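Long-range contacts in endoglucanase family 5 (Clostridium acetobutylicum ATCC 824, PDB 6PZ7), which probably hydrolyses beta-1,4 linkages in cellulose and related plant polysaccharides as a broad-specificity endoglucanase of glycoside hydrolase family 5, subfamily 4: residues A[141-145]-A[170-175]; A[203-207]-A[253-258]; A[217-223]-A[263-269]; A[248-254]-A[291-297]. All blocks are in the same frame, centred on the assembly; numbering follows the deposited sequence.

Contact 1: residues A[141-145]-A[170-175]. Unlike the reference sequence in segment 141-145: Gln142 (reference Glu).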
loop_
_atom_site.group_PDB
_atom_site.type_symbol
_atom_site.label_atom_id
_atom_site.label_comp_id
_atom_site.label_asym_id
_atom_site.label_seq_id
_atom_site.Cartn_x
_atom_site.Cartn_y
_atom_site.Cartn_z
ATOM N N PHE A 141 7.528 -2.745 6.855
ATOM C CA PHE A 141 8.081 -2.560 5.523
ATOM C C PHE A 141 7.189 -3.269 4.515
ATOM O O PHE A 141 6.753 -4.388 4.766
ATOM C CB PHE A 141 9.512 -3.119 5.399
ATOM C CG PHE A 141 10.568 -2.409 6.208
ATOM C CD1 PHE A 141 10.418 -1.141 6.698
ATOM C CD2 PHE A 141 11.748 -3.062 6.467
ATOM C CE1 PHE A 141 11.430 -0.542 7.449
ATOM C CE2 PHE A 141 12.746 -2.490 7.234
ATOM C CZ PHE A 141 12.616 -1.217 7.688
ATOM N N GLN A 142 6.957 -2.654 3.358
ATOM C CA GLN A 142 6.238 -3.276 2.251
ATOM C C GLN A 142 7.245 -3.329 1.096
ATOM O O GLN A 142 7.758 -2.300 0.650
ATOM C CB GLN A 142 5.013 -2.453 1.918
ATOM C CG GLN A 142 4.299 -2.854 0.655
ATOM C CD GLN A 142 3.241 -1.832 0.248
ATOM O OE1 GLN A 142 3.278 -1.308 -0.897
ATOM N NE2 GLN A 142 2.350 -1.549 1.094
ATOM N N THR A 143 7.567 -4.529 0.638
ATOM C CA THR A 143 8.719 -4.706 -0.249
ATOM C C THR A 143 8.584 -3.967 -1.565
ATOM O O THR A 143 9.542 -3.335 -2.030
ATOM C CB THR A 143 8.933 -6.204 -0.493
ATOM O OG1 THR A 143 7.726 -6.738 -1.011
ATOM C CG2 THR A 143 9.365 -6.937 0.771
ATOM N N LEU A 144 7.400 -4.066 -2.176
ATOM C CA LEU A 144 7.089 -3.607 -3.513
ATOM C C LEU A 144 5.654 -3.119 -3.495
ATOM O O LEU A 144 4.832 -3.594 -2.703
ATOM C CB LEU A 144 7.212 -4.751 -4.518
ATOM C CG LEU A 144 8.555 -5.496 -4.587
ATOM C CD1 LEU A 144 8.418 -6.744 -5.415
ATOM C CD2 LEU A 144 9.602 -4.568 -5.169
ATOM N N ASN A 145 5.311 -2.212 -4.421
ATOM C CA ASN A 145 3.955 -1.657 -4.498
ATOM C C ASN A 145 3.077 -2.486 -5.436
ATOM O O ASN A 145 2.307 -3.344 -4.989
ATOM C CB ASN A 145 4.045 -0.196 -4.955
ATOM C CG ASN A 145 2.690 0.386 -5.220
ATOM O OD1 ASN A 145 1.789 0.211 -4.418
ATOM N ND2 ASN A 145 2.528 1.096 -6.304
ATOM N N PHE A 170 11.801 -11.544 -6.282
ATOM C CA PHE A 170 12.045 -10.198 -5.790
ATOM C C PHE A 170 11.590 -10.032 -4.337
ATOM O O PHE A 170 12.297 -9.409 -3.534
ATOM C CB PHE A 170 11.306 -9.168 -6.640
ATOM C CG PHE A 170 11.843 -8.954 -8.050
ATOM C CD1 PHE A 170 13.091 -9.393 -8.462
ATOM C CD2 PHE A 170 11.070 -8.248 -8.939
ATOM C CE1 PHE A 170 13.537 -9.144 -9.756
ATOM C CE2 PHE A 170 11.522 -7.987 -10.230
ATOM C CZ PHE A 170 12.759 -8.436 -10.633
ATOM N N ASN A 171 10.406 -10.553 -3.989
ATOM C CA ASN A 171 9.944 -10.452 -2.613
ATOM C C ASN A 171 10.888 -11.194 -1.676
ATOM O O ASN A 171 11.161 -10.726 -0.562
ATOM C CB ASN A 171 8.515 -10.996 -2.490
ATOM C CG ASN A 171 7.454 -10.013 -2.968
ATOM O OD1 ASN A 171 7.642 -8.788 -2.871
ATOM N ND2 ASN A 171 6.313 -10.529 -3.414
ATOM N N LEU A 172 11.356 -12.371 -2.090
ATOM C CA LEU A 172 12.300 -13.134 -1.279
ATOM C C LEU A 172 13.596 -12.366 -1.069
ATOM O O LEU A 172 14.100 -12.295 0.054
ATOM C CB LEU A 172 12.604 -14.476 -1.947
ATOM C CG LEU A 172 13.645 -15.339 -1.248
ATOM C CD1 LEU A 172 13.244 -15.644 0.134
ATOM C CD2 LEU A 172 13.893 -16.620 -2.056
ATOM N N THR A 173 14.135 -11.784 -2.144
ATOM C CA THR A 173 15.345 -10.988 -2.053
ATOM C C THR A 173 15.147 -9.857 -1.057
ATOM O O THR A 173 16.008 -9.593 -0.205
ATOM C CB THR A 173 15.682 -10.399 -3.428
ATOM O OG1 THR A 173 15.995 -11.444 -4.362
ATOM C CG2 THR A 173 16.870 -9.457 -3.339
ATOM N N ALA A 174 14.037 -9.134 -1.179
ATOM C CA ALA A 174 13.788 -8.009 -0.266
ATOM C C ALA A 174 13.656 -8.461 1.187
ATOM O O ALA A 174 14.239 -7.855 2.084
ATOM C CB ALA A 174 12.569 -7.247 -0.737
ATOM N N VAL A 175 12.900 -9.525 1.449
ATOM C CA VAL A 175 12.758 -10.025 2.817
ATOM C C VAL A 175 14.109 -10.443 3.378
ATOM O O VAL A 175 14.464 -10.103 4.515
ATOM C CB VAL A 175 11.735 -11.178 2.897
ATOM C CG1 VAL A 175 11.841 -11.899 4.222
ATOM C CG2 VAL A 175 10.309 -10.642 2.678
#

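Contact 2: residues A[203-207]-A[253-258]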
loop_
_atom_site.group_PDB
_atom_site.type_symbol
_atom_site.label_atom_id
_atom_site.label_comp_id
_atom_site.label_asym_id
_atom_site.label_seq_id
_atom_site.Cartn_x
_atom_site.Cartn_y
_atom_site.Cartn_z
ATOM N N ALA A 203 -2.844 -14.489 -9.838
ATOM C CA ALA A 203 -1.892 -13.709 -9.051
ATOM C C ALA A 203 -1.871 -14.181 -7.608
ATOM O O ALA A 203 -0.806 -14.343 -7.003
ATOM C CB ALA A 203 -2.229 -12.227 -9.168
ATOM N N MET A 204 -3.047 -14.393 -7.028
ATOM C CA MET A 204 -3.103 -14.866 -5.654
ATOM C C MET A 204 -2.622 -16.305 -5.551
ATOM O O MET A 204 -1.930 -16.654 -4.593
ATOM C CB MET A 204 -4.509 -14.720 -5.083
ATOM C CG MET A 204 -5.004 -13.264 -5.060
ATOM S SD MET A 204 -6.398 -12.966 -3.930
ATOM C CE MET A 204 -7.604 -14.080 -4.651
ATOM N N ASN A 205 -2.926 -17.145 -6.538
ATOM C CA ASN A 205 -2.533 -18.554 -6.454
ATOM C C ASN A 205 -1.029 -18.757 -6.574
ATOM O O ASN A 205 -0.474 -19.687 -5.961
ATOM C CB ASN A 205 -3.240 -19.369 -7.538
ATOM C CG ASN A 205 -4.662 -19.726 -7.167
ATOM O OD1 ASN A 205 -5.052 -19.697 -5.994
ATOM N ND2 ASN A 205 -5.445 -20.096 -8.171
ATOM N N ASP A 206 -0.341 -17.914 -7.321
ATOM C CA ASP A 206 1.065 -18.114 -7.584
ATOM C C ASP A 206 1.987 -17.449 -6.570
ATOM O O ASP A 206 3.199 -17.725 -6.583
ATOM C CB ASP A 206 1.465 -17.683 -9.005
ATOM C CG ASP A 206 1.029 -18.659 -10.083
ATOM O OD1 ASP A 206 0.507 -19.758 -9.752
ATOM O OD2 ASP A 206 1.251 -18.331 -11.288
ATOM N N LEU A 207 1.453 -16.635 -5.666
ATOM C CA LEU A 207 2.253 -16.008 -4.630
ATOM C C LEU A 207 2.883 -17.065 -3.739
ATOM O O LEU A 207 2.201 -17.969 -3.252
ATOM C CB LEU A 207 1.362 -15.095 -3.803
ATOM C CG LEU A 207 2.098 -14.219 -2.808
ATOM C CD1 LEU A 207 2.875 -13.133 -3.529
ATOM C CD2 LEU A 207 1.134 -13.615 -1.826
ATOM N N ALA A 253 -13.253 -14.269 -1.536
ATOM C CA ALA A 253 -12.179 -14.950 -2.250
ATOM C C ALA A 253 -10.836 -14.730 -1.564
ATOM O O ALA A 253 -10.022 -15.661 -1.468
ATOM C CB ALA A 253 -12.118 -14.514 -3.702
ATOM N N ILE A 254 -10.565 -13.510 -1.105
ATOM C CA ILE A 254 -9.330 -13.200 -0.388
ATOM C C ILE A 254 -9.294 -13.938 0.939
ATOM O O ILE A 254 -8.276 -14.540 1.303
ATOM C CB ILE A 254 -9.212 -11.684 -0.190
ATOM C CG1 ILE A 254 -9.135 -10.948 -1.529
ATOM C CG2 ILE A 254 -8.024 -11.369 0.686
ATOM C CD1 ILE A 254 -9.338 -9.421 -1.427
ATOM N N TYR A 255 -10.403 -13.911 1.673
ATOM C CA TYR A 255 -10.492 -14.628 2.938
ATOM C C TYR A 255 -10.232 -16.124 2.739
ATOM O O TYR A 255 -9.457 -16.742 3.485
ATOM C CB TYR A 255 -11.882 -14.415 3.556
ATOM C CG TYR A 255 -12.126 -15.308 4.755
ATOM C CD1 TYR A 255 -11.591 -14.988 5.991
ATOM C CD2 TYR A 255 -12.859 -16.474 4.638
ATOM C CE1 TYR A 255 -11.761 -15.810 7.087
ATOM C CE2 TYR A 255 -13.060 -17.304 5.732
ATOM C CZ TYR A 255 -12.505 -16.955 6.958
ATOM O OH TYR A 255 -12.695 -17.802 8.041
ATOM N N ASN A 256 -10.876 -16.720 1.741
ATOM C CA ASN A 256 -10.730 -18.160 1.546
ATOM C C ASN A 256 -9.344 -18.551 1.081
ATOM O O ASN A 256 -8.852 -19.635 1.435
ATOM C CB ASN A 256 -11.804 -18.659 0.584
ATOM C CG ASN A 256 -13.148 -18.844 1.270
ATOM O OD1 ASN A 256 -13.208 -19.248 2.424
ATOM N ND2 ASN A 256 -14.215 -18.519 0.559
ATOM N N LYS A 257 -8.691 -17.720 0.297
ATOM C CA LYS A 257 -7.368 -18.068 -0.187
ATOM C C LYS A 257 -6.297 -17.922 0.881
ATOM O O LYS A 257 -5.413 -18.787 1.011
ATOM C CB LYS A 257 -7.030 -17.228 -1.415
ATOM C CG LYS A 257 -5.640 -17.452 -1.919
ATOM C CD LYS A 257 -5.495 -18.870 -2.433
ATOM C CE LYS A 257 -4.094 -19.150 -2.889
ATOM N NZ LYS A 257 -4.005 -20.530 -3.430
ATOM N N PHE A 258 -6.324 -16.820 1.628
ATOM C CA PHE A 258 -5.245 -16.447 2.547
ATOM C C PHE A 258 -5.678 -16.500 4.008
ATOM O O PHE A 258 -5.132 -17.301 4.791
ATOM C CB PHE A 258 -4.700 -15.050 2.182
ATOM C CG PHE A 258 -3.979 -15.005 0.853
ATOM C CD1 PHE A 258 -2.842 -15.773 0.630
ATOM C CD2 PHE A 258 -4.391 -14.139 -0.128
ATOM C CE1 PHE A 258 -2.182 -15.724 -0.587
ATOM C CE2 PHE A 258 -3.713 -14.081 -1.345
ATOM C CZ PHE A 258 -2.612 -14.866 -1.554
HETATM O O HOH W 1 -1.278 -20.967 -3.595
#

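Contact 3: residues A[217-223]-A[263-269]. Unlike the reference sequence in segment 263-269: Gln269 (reference Glu).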
loop_
_atom_site.group_PDB
_atom_site.type_symbol
_atom_site.label_atom_id
_atom_site.label_comp_id
_atom_site.label_asym_id
_atom_site.label_seq_id
_atom_site.Cartn_x
_atom_site.Cartn_y
_atom_site.Cartn_z
ATOM N N ILE A 217 2.956 -10.517 5.705
ATOM C CA ILE A 217 1.555 -10.223 5.434
ATOM C C ILE A 217 1.404 -10.020 3.931
ATOM O O ILE A 217 2.277 -9.401 3.311
ATOM C CB ILE A 217 1.202 -8.934 6.193
ATOM C CG1 ILE A 217 1.292 -9.121 7.702
ATOM C CG2 ILE A 217 -0.184 -8.400 5.788
ATOM C CD1 ILE A 217 1.483 -7.820 8.502
ATOM N N VAL A 218 0.301 -10.464 3.352
ATOM C CA VAL A 218 0.050 -10.239 1.924
ATOM C C VAL A 218 -0.518 -8.845 1.713
ATOM O O VAL A 218 -1.457 -8.440 2.424
ATOM C CB VAL A 218 -0.890 -11.326 1.372
ATOM C CG1 VAL A 218 -1.279 -11.037 -0.071
ATOM C CG2 VAL A 218 -0.231 -12.686 1.475
ATOM N N SER A 219 -0.009 -8.145 0.702
ATOM C CA SER A 219 -0.529 -6.862 0.260
ATOM C C SER A 219 -1.323 -6.989 -1.031
ATOM O O SER A 219 -0.798 -7.475 -2.045
ATOM C CB SER A 219 0.657 -5.930 0.001
ATOM O OG SER A 219 0.183 -4.709 -0.558
ATOM N N LEU A 220 -2.572 -6.524 -1.001
ATOM C CA LEU A 220 -3.450 -6.495 -2.169
ATOM C C LEU A 220 -4.044 -5.108 -2.306
ATOM O O LEU A 220 -4.250 -4.410 -1.303
ATOM C CB LEU A 220 -4.586 -7.534 -2.051
ATOM C CG LEU A 220 -4.143 -8.974 -1.840
ATOM C CD1 LEU A 220 -5.363 -9.834 -1.518
ATOM C CD2 LEU A 220 -3.401 -9.513 -3.041
ATOM N N HIS A 221 -4.309 -4.674 -3.535
ATOM C CA HIS A 221 -4.966 -3.397 -3.808
ATOM C C HIS A 221 -6.257 -3.713 -4.545
ATOM O O HIS A 221 -6.264 -4.557 -5.455
ATOM C CB HIS A 221 -4.105 -2.468 -4.638
ATOM C CG HIS A 221 -2.839 -2.080 -3.943
ATOM N ND1 HIS A 221 -1.837 -1.390 -4.585
ATOM C CD2 HIS A 221 -2.395 -2.291 -2.675
ATOM C CE1 HIS A 221 -0.838 -1.185 -3.737
ATOM N NE2 HIS A 221 -1.140 -1.738 -2.578
ATOM N N MET A 222 -7.380 -3.103 -4.143
ATOM C CA MET A 222 -8.669 -3.470 -4.726
ATOM C C MET A 222 -9.647 -2.294 -4.658
ATOM O O MET A 222 -10.361 -2.087 -3.659
ATOM C CB MET A 222 -9.222 -4.698 -4.013
ATOM C CG MET A 222 -10.450 -5.295 -4.714
ATOM S SD MET A 222 -11.111 -6.831 -4.086
ATOM C CE MET A 222 -12.076 -6.206 -2.736
ATOM N N TYR A 223 -9.717 -1.560 -5.753
ATOM C CA TYR A 223 -10.595 -0.408 -5.883
ATOM C C TYR A 223 -11.918 -0.882 -6.472
ATOM O O TYR A 223 -12.268 -0.601 -7.618
ATOM C CB TYR A 223 -9.969 0.668 -6.745
ATOM C CG TYR A 223 -8.739 1.350 -6.202
ATOM C CD1 TYR A 223 -8.801 2.642 -5.724
ATOM C CD2 TYR A 223 -7.477 0.724 -6.220
ATOM C CE1 TYR A 223 -7.671 3.306 -5.298
ATOM C CE2 TYR A 223 -6.337 1.388 -5.780
ATOM C CZ TYR A 223 -6.441 2.679 -5.329
ATOM O OH TYR A 223 -5.337 3.379 -4.924
ATOM N N GLN A 263 -2.881 -16.936 6.760
ATOM C CA GLN A 263 -2.037 -15.961 6.073
ATOM C C GLN A 263 -2.749 -14.608 6.070
ATOM O O GLN A 263 -3.710 -14.411 5.314
ATOM C CB GLN A 263 -1.725 -16.405 4.644
ATOM C CG GLN A 263 -0.901 -15.394 3.882
ATOM C CD GLN A 263 0.357 -15.017 4.640
ATOM O OE1 GLN A 263 1.222 -15.857 4.851
ATOM N NE2 GLN A 263 0.456 -13.758 5.070
ATOM N N PRO A 264 -2.338 -13.660 6.914
ATOM C CA PRO A 264 -3.021 -12.370 6.966
ATOM C C PRO A 264 -2.821 -11.532 5.718
ATOM O O PRO A 264 -1.833 -11.696 4.975
ATOM C CB PRO A 264 -2.403 -11.695 8.201
ATOM C CG PRO A 264 -1.956 -12.841 9.085
ATOM C CD PRO A 264 -1.398 -13.812 8.048
ATOM N N VAL A 265 -3.748 -10.595 5.537
ATOM C CA VAL A 265 -3.842 -9.728 4.373
ATOM C C VAL A 265 -4.163 -8.310 4.814
ATOM O O VAL A 265 -5.058 -8.095 5.644
ATOM C CB VAL A 265 -4.971 -10.208 3.419
ATOM C CG1 VAL A 265 -5.161 -9.232 2.249
ATOM C CG2 VAL A 265 -4.693 -11.608 2.913
ATOM N N VAL A 266 -3.475 -7.340 4.215
ATOM C CA VAL A 266 -3.850 -5.932 4.255
ATOM C C VAL A 266 -4.181 -5.495 2.835
ATOM O O VAL A 266 -3.368 -5.669 1.914
ATOM C CB VAL A 266 -2.706 -5.070 4.846
ATOM C CG1 VAL A 266 -2.953 -3.589 4.646
ATOM C CG2 VAL A 266 -2.514 -5.409 6.325
ATOM N N ILE A 267 -5.350 -4.886 2.669
ATOM C CA ILE A 267 -5.711 -4.199 1.426
ATOM C C ILE A 267 -5.123 -2.798 1.557
ATOM O O ILE A 267 -5.709 -1.890 2.168
ATOM C CB ILE A 267 -7.208 -4.228 1.166
ATOM C CG1 ILE A 267 -7.650 -5.677 0.898
ATOM C CG2 ILE A 267 -7.544 -3.316 -0.004
ATOM C CD1 ILE A 267 -9.162 -5.872 0.779
ATOM N N GLY A 268 -3.917 -2.606 1.006
ATOM C CA GLY A 268 -3.166 -1.396 1.226
ATOM C C GLY A 268 -3.587 -0.217 0.403
ATOM O O GLY A 268 -3.125 0.905 0.676
ATOM N N GLN A 269 -4.458 -0.413 -0.581
ATOM C CA GLN A 269 -5.128 0.661 -1.312
ATOM C C GLN A 269 -6.540 0.210 -1.644
ATOM O O GLN A 269 -6.746 -0.843 -2.262
ATOM C CB GLN A 269 -4.443 1.039 -2.616
ATOM C CG GLN A 269 -2.992 1.530 -2.438
ATOM C CD GLN A 269 -2.304 1.998 -3.699
ATOM O OE1 GLN A 269 -1.058 2.135 -3.703
ATOM N NE2 GLN A 269 -3.013 2.169 -4.745
#

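Contact 4: residues A[248-254]-A[291-297]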
loop_
_atom_site.group_PDB
_atom_site.type_symbol
_atom_site.label_atom_id
_atom_site.label_comp_id
_atom_site.label_asym_id
_atom_site.label_seq_id
_atom_site.Cartn_x
_atom_site.Cartn_y
_atom_site.Cartn_z
ATOM N N ASP A 248 -18.825 -8.548 -1.419
ATOM C CA ASP A 248 -18.634 -9.650 -0.481
ATOM C C ASP A 248 -17.983 -10.846 -1.158
ATOM O O ASP A 248 -17.119 -11.518 -0.560
ATOM C CB ASP A 248 -19.966 -10.069 0.151
ATOM C CG ASP A 248 -19.780 -11.127 1.175
ATOM O OD1 ASP A 248 -19.153 -10.829 2.205
ATOM O OD2 ASP A 248 -20.288 -12.268 0.952
ATOM N N GLY A 249 -18.368 -11.142 -2.399
ATOM C CA GLY A 249 -17.725 -12.228 -3.128
ATOM C C GLY A 249 -16.230 -11.993 -3.305
ATOM O O GLY A 249 -15.417 -12.922 -3.168
ATOM N N GLN A 250 -15.831 -10.760 -3.623
ATOM C CA GLN A 250 -14.416 -10.464 -3.808
ATOM C C GLN A 250 -13.660 -10.590 -2.494
ATOM O O GLN A 250 -12.566 -11.178 -2.447
ATOM C CB GLN A 250 -14.274 -9.061 -4.394
ATOM C CG GLN A 250 -14.749 -8.919 -5.834
ATOM C CD GLN A 250 -14.901 -7.492 -6.235
ATOM O OE1 GLN A 250 -15.404 -6.663 -5.474
ATOM N NE2 GLN A 250 -14.467 -7.175 -7.433
ATOM N N LEU A 251 -14.223 -10.077 -1.408
ATOM C CA LEU A 251 -13.575 -10.186 -0.106
ATOM C C LEU A 251 -13.530 -11.627 0.365
ATOM O O LEU A 251 -12.534 -12.062 0.948
ATOM C CB LEU A 251 -14.250 -9.255 0.905
ATOM C CG LEU A 251 -14.106 -7.760 0.628
ATOM C CD1 LEU A 251 -15.064 -6.984 1.505
ATOM C CD2 LEU A 251 -12.681 -7.315 0.887
ATOM N N ASN A 252 -14.578 -12.401 0.075
ATOM C CA ASN A 252 -14.584 -13.800 0.473
ATOM C C ASN A 252 -13.525 -14.601 -0.275
ATOM O O ASN A 252 -12.956 -15.548 0.288
ATOM C CB ASN A 252 -15.982 -14.378 0.271
ATOM C CG ASN A 252 -16.239 -15.538 1.176
ATOM O OD1 ASN A 252 -15.819 -15.539 2.333
ATOM N ND2 ASN A 252 -16.919 -16.554 0.651
ATOM N N ALA A 253 -13.253 -14.269 -1.536
ATOM C CA ALA A 253 -12.179 -14.950 -2.250
ATOM C C ALA A 253 -10.836 -14.730 -1.564
ATOM O O ALA A 253 -10.022 -15.661 -1.468
ATOM C CB ALA A 253 -12.118 -14.514 -3.702
ATOM N N ILE A 254 -10.565 -13.510 -1.105
ATOM C CA ILE A 254 -9.330 -13.200 -0.388
ATOM C C ILE A 254 -9.294 -13.938 0.939
ATOM O O ILE A 254 -8.276 -14.540 1.303
ATOM C CB ILE A 254 -9.212 -11.684 -0.190
ATOM C CG1 ILE A 254 -9.135 -10.948 -1.529
ATOM C CG2 ILE A 254 -8.024 -11.369 0.686
ATOM C CD1 ILE A 254 -9.338 -9.421 -1.427
ATOM N N ASP A 291 -17.223 -5.419 6.176
ATOM C CA ASP A 291 -17.136 -6.801 5.690
ATOM C C ASP A 291 -15.690 -7.286 5.683
ATOM O O ASP A 291 -15.398 -8.432 6.064
ATOM C CB ASP A 291 -17.751 -6.893 4.295
ATOM C CG ASP A 291 -18.106 -8.300 3.894
ATOM O OD1 ASP A 291 -18.247 -9.175 4.776
ATOM O OD2 ASP A 291 -18.251 -8.540 2.690
ATOM N N ALA A 292 -14.755 -6.429 5.278
ATOM C CA ALA A 292 -13.347 -6.804 5.350
ATOM C C ALA A 292 -12.942 -7.161 6.774
ATOM O O ALA A 292 -12.288 -8.185 6.999
ATOM C CB ALA A 292 -12.478 -5.678 4.774
ATOM N N ARG A 293 -13.366 -6.357 7.745
ATOM C CA ARG A 293 -12.995 -6.610 9.133
ATOM C C ARG A 293 -13.588 -7.924 9.630
ATOM O O ARG A 293 -12.929 -8.658 10.384
ATOM C CB ARG A 293 -13.437 -5.457 10.037
ATOM C CG ARG A 293 -13.261 -5.713 11.553
ATOM C CD ARG A 293 -11.896 -5.281 12.127
ATOM N NE ARG A 293 -10.767 -6.098 11.681
ATOM C CZ ARG A 293 -9.702 -5.640 11.013
ATOM N NH1 ARG A 293 -9.600 -4.353 10.709
ATOM N NH2 ARG A 293 -8.757 -6.493 10.670
ATOM N N LYS A 294 -14.816 -8.248 9.217
ATOM C CA LYS A 294 -15.382 -9.523 9.617
ATOM C C LYS A 294 -14.552 -10.684 9.105
ATOM O O LYS A 294 -14.548 -11.762 9.720
ATOM C CB LYS A 294 -16.801 -9.616 9.084
ATOM C CG LYS A 294 -17.803 -8.791 9.878
ATOM C CD LYS A 294 -19.206 -8.868 9.284
ATOM C CE LYS A 294 -20.166 -7.972 10.065
ATOM N NZ LYS A 294 -21.502 -7.903 9.416
ATOM N N LYS A 295 -13.858 -10.496 7.994
ATOM C CA LYS A 295 -12.960 -11.469 7.388
ATOM C C LYS A 295 -11.509 -11.285 7.813
ATOM O O LYS A 295 -10.621 -11.890 7.191
ATOM C CB LYS A 295 -13.124 -11.419 5.867
ATOM C CG LYS A 295 -14.522 -11.886 5.417
ATOM C CD LYS A 295 -14.829 -11.455 3.993
ATOM C CE LYS A 295 -16.059 -12.124 3.390
ATOM N NZ LYS A 295 -17.269 -12.106 4.249
ATOM N N GLY A 296 -11.231 -10.479 8.824
ATOM C CA GLY A 296 -9.882 -10.325 9.321
ATOM C C GLY A 296 -8.968 -9.437 8.502
ATOM O O GLY A 296 -7.747 -9.454 8.726
ATOM N N ILE A 297 -9.506 -8.670 7.561
ATOM C CA ILE A 297 -8.726 -7.880 6.615
ATOM C C ILE A 297 -8.797 -6.402 6.978
ATOM O O ILE A 297 -9.893 -5.845 7.154
ATOM C CB ILE A 297 -9.246 -8.089 5.183
ATOM C CG1 ILE A 297 -9.179 -9.565 4.762
ATOM C CG2 ILE A 297 -8.477 -7.216 4.210
ATOM C CD1 ILE A 297 -10.054 -9.904 3.576
#

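Contact 1: residues A[141-145]-A[170-175]
Where strand 139-142 gives way to loop, Thr143 brings its backbone up to helix 161-180, with Thr143 CA 6.1 Å from Ala174 CA. Both branches of Thr143 meet the helix. Its hydroxyl donates a hydrogen bond of 2.8 Å from OG1 to Asn171 OD1, approaching from above the amide, 36° out of the carbonyl plane, and the two side chains cross at about a right angle. The methyl CG2 lies 3.6 Å from Ala174 CB, and more loosely beside Val175 CG2. This division of labour follows from chi1 (56°), which sets OG1 between the backbone N and the carbonyl carbon while CG2 stands anti to that carbon. Leu144 adds its CD1 methyl, which comes 3.4 Å from Asn171 OD1 and 4.0 Å from Phe170 CB; the ring of Phe170 leads off in another direction. Asn171 is gripped at both ends of its amide, since ND2 bonds to Pro193 O, and this fixes which way round the buried group lies. Asn145, next after Leu144, opens the Asn-Glu-Pro motif of family 5 and bonds to Arg57. The contact thus ties the end of the fourth barrel strand to the helix that follows it. On one flank strand 190-193 pairs with Phe141 and Thr143 through Met191, and helix 111-132, the preceding helix of the barrel, receives Phe170 at Ser117 and Thr118.

Contact 2: residues A[203-207]-A[253-258]
Met204 is the knob of this helix-to-helix contact, its side chain seated among Ala253, Ile254, Lys257 and Phe258 of helix 241-259. CG stands beside the backbone N and the chain then runs out almost extended before bending at chi3. This carries SD to 4.2 Å from Ile254 CG1 and alongside the aromatic ring, 5.1 Å from the Phe258 centroid, an oblique Met-aromatic contact. Nearer the backbone, Met204 CB touches Phe258 CE2 at 3.9 Å. Leu207 reaches the far end of the same ring, its CD2 4.0 Å from CZ of Phe258. Lys257 has CG anti to its own N (chi1 176°), which lays CG over the centre of one face of the Phe258 ring; the bend at chi2 (66°) then turns the chain toward Asn205. NZ reaches Asn205 OD1 (2.9 Å), tilted 28° from the carbonyl plane. A water, 2.8 Å from both Lys257 NZ and Asn205 O, accepts from the first and donates to the second. This single knob-into-hole contact, with a lysine-asparagine bond at its solvent side, joins two neighbouring helices outside the (beta/alpha)8 barrel, where Phe258 and Leu207 rest on Val218 of the strand below.

Contact 3: residues A[217-223]-A[263-269]
Val218 to Leu220 and Val265 to Ile267 pair as adjacent parallel strands, the sixth and seventh of the closed (beta/alpha)8 barrel, their short axes crossing at -38°. The ladder alternates: Val218 N bonds to Pro264 O, Val266 N to Val218 O (2.9 Å), Leu220 N to Val266 O and Gly268 N to Leu220 O, the last more bent. Met222 N to Gln269 O (3.0 Å) extends it. Val218, Leu220, Val265 and Ile267 point to the face covered by helix 241-259, and there Leu220 CD1 meets Val265 CG1 at 3.8 Å. Gln263, bent at chi2, sends NE2 to Val216 O and to a lone pair of Pro264 O. The other end is polar, as expected of a barrel's active site. His221 bonds through ND1 to Glu146 and Gln269 through OE1 to Arg57; by family analogy Glu146 is probably the acid/base, and Gln269, Glu in the reference sequence, probably holds the nucleophile position. Gln269 CG sits over the His221 ring centre at 3.6 Å, its amide stacked 17° from the ring plane, while NE2 lies at the edge of the Tyr223 ring, near its plane, and gives OH a weak bond of 2.6 Å, the amide nearly perpendicular to that ring.

Contact 4: residues A[248-254]-A[291-297]
Asp248 and Asp291 each swing their CG anti to the backbone N (chi1 -176° and -162°), bringing the carboxylates together oxygen to oxygen between the two helices, and Lys295 turns its ammonium in toward them with a final bend at chi4 (48°). Lys295 NZ stands 3.1 Å from Asp248 OD1 and 3.1 Å from Asp291 OD1, a salt-bridge network in which one lysine clamps two acids, meeting each oxygen on its syn side but out of the carboxylate plane. The carboxylates are nearly coplanar, and Asp248 OD1 lies only 2.5 Å from Asp291 OD2, so close that one of the acids probably holds a proton; the ammonium would ease the charge they share. The aliphatic part of Lys295 is used as well: CD rests on Leu251 CB at 3.8 Å, and CE lies 3.6 Å from Asn252 OD1. Further in, Leu251 CD2 approaches Ala292 CB at 4.2 Å, and Ile297 CD1 crosses the CG2 branch of Ile254 at 3.8 Å. A Schellman motif closes helix 278-294 before strand 298-303, with Gly296 as its C-prime residue, Ile297 N bonding to Ala292 O and Gly296 N to Arg293 O. Helices 241-259 and 278-294 thereby lie side by side outside the barrel, with Leu251 and Ile297 meeting Ile267, and Ile254 meeting Val265, on strand 265-270 beneath them.

Overall arrangement
All four contacts belong to one (beta/alpha)8 barrel, layered from centre to surface. Contact 3 is innermost, its centre about 8 Å from that of the chain, and is mainly backbone pairing; contact 1, also buried, joins strand to helix through one buried hydrogen bond. Contacts 2 and 4 lie farther out and use successive parts of helix 241-259, sharing Ala253 and Ile254; contact 4 is still buried, while contact 2 is the more exposed of the two. Both put apolar side chains inward and charged lysines outward, against an asparagine in one and two acids in the other. Ile254 and Leu251 link this helical layer to contact 3, whose polar end touches Asn145 of contact 1 through His221.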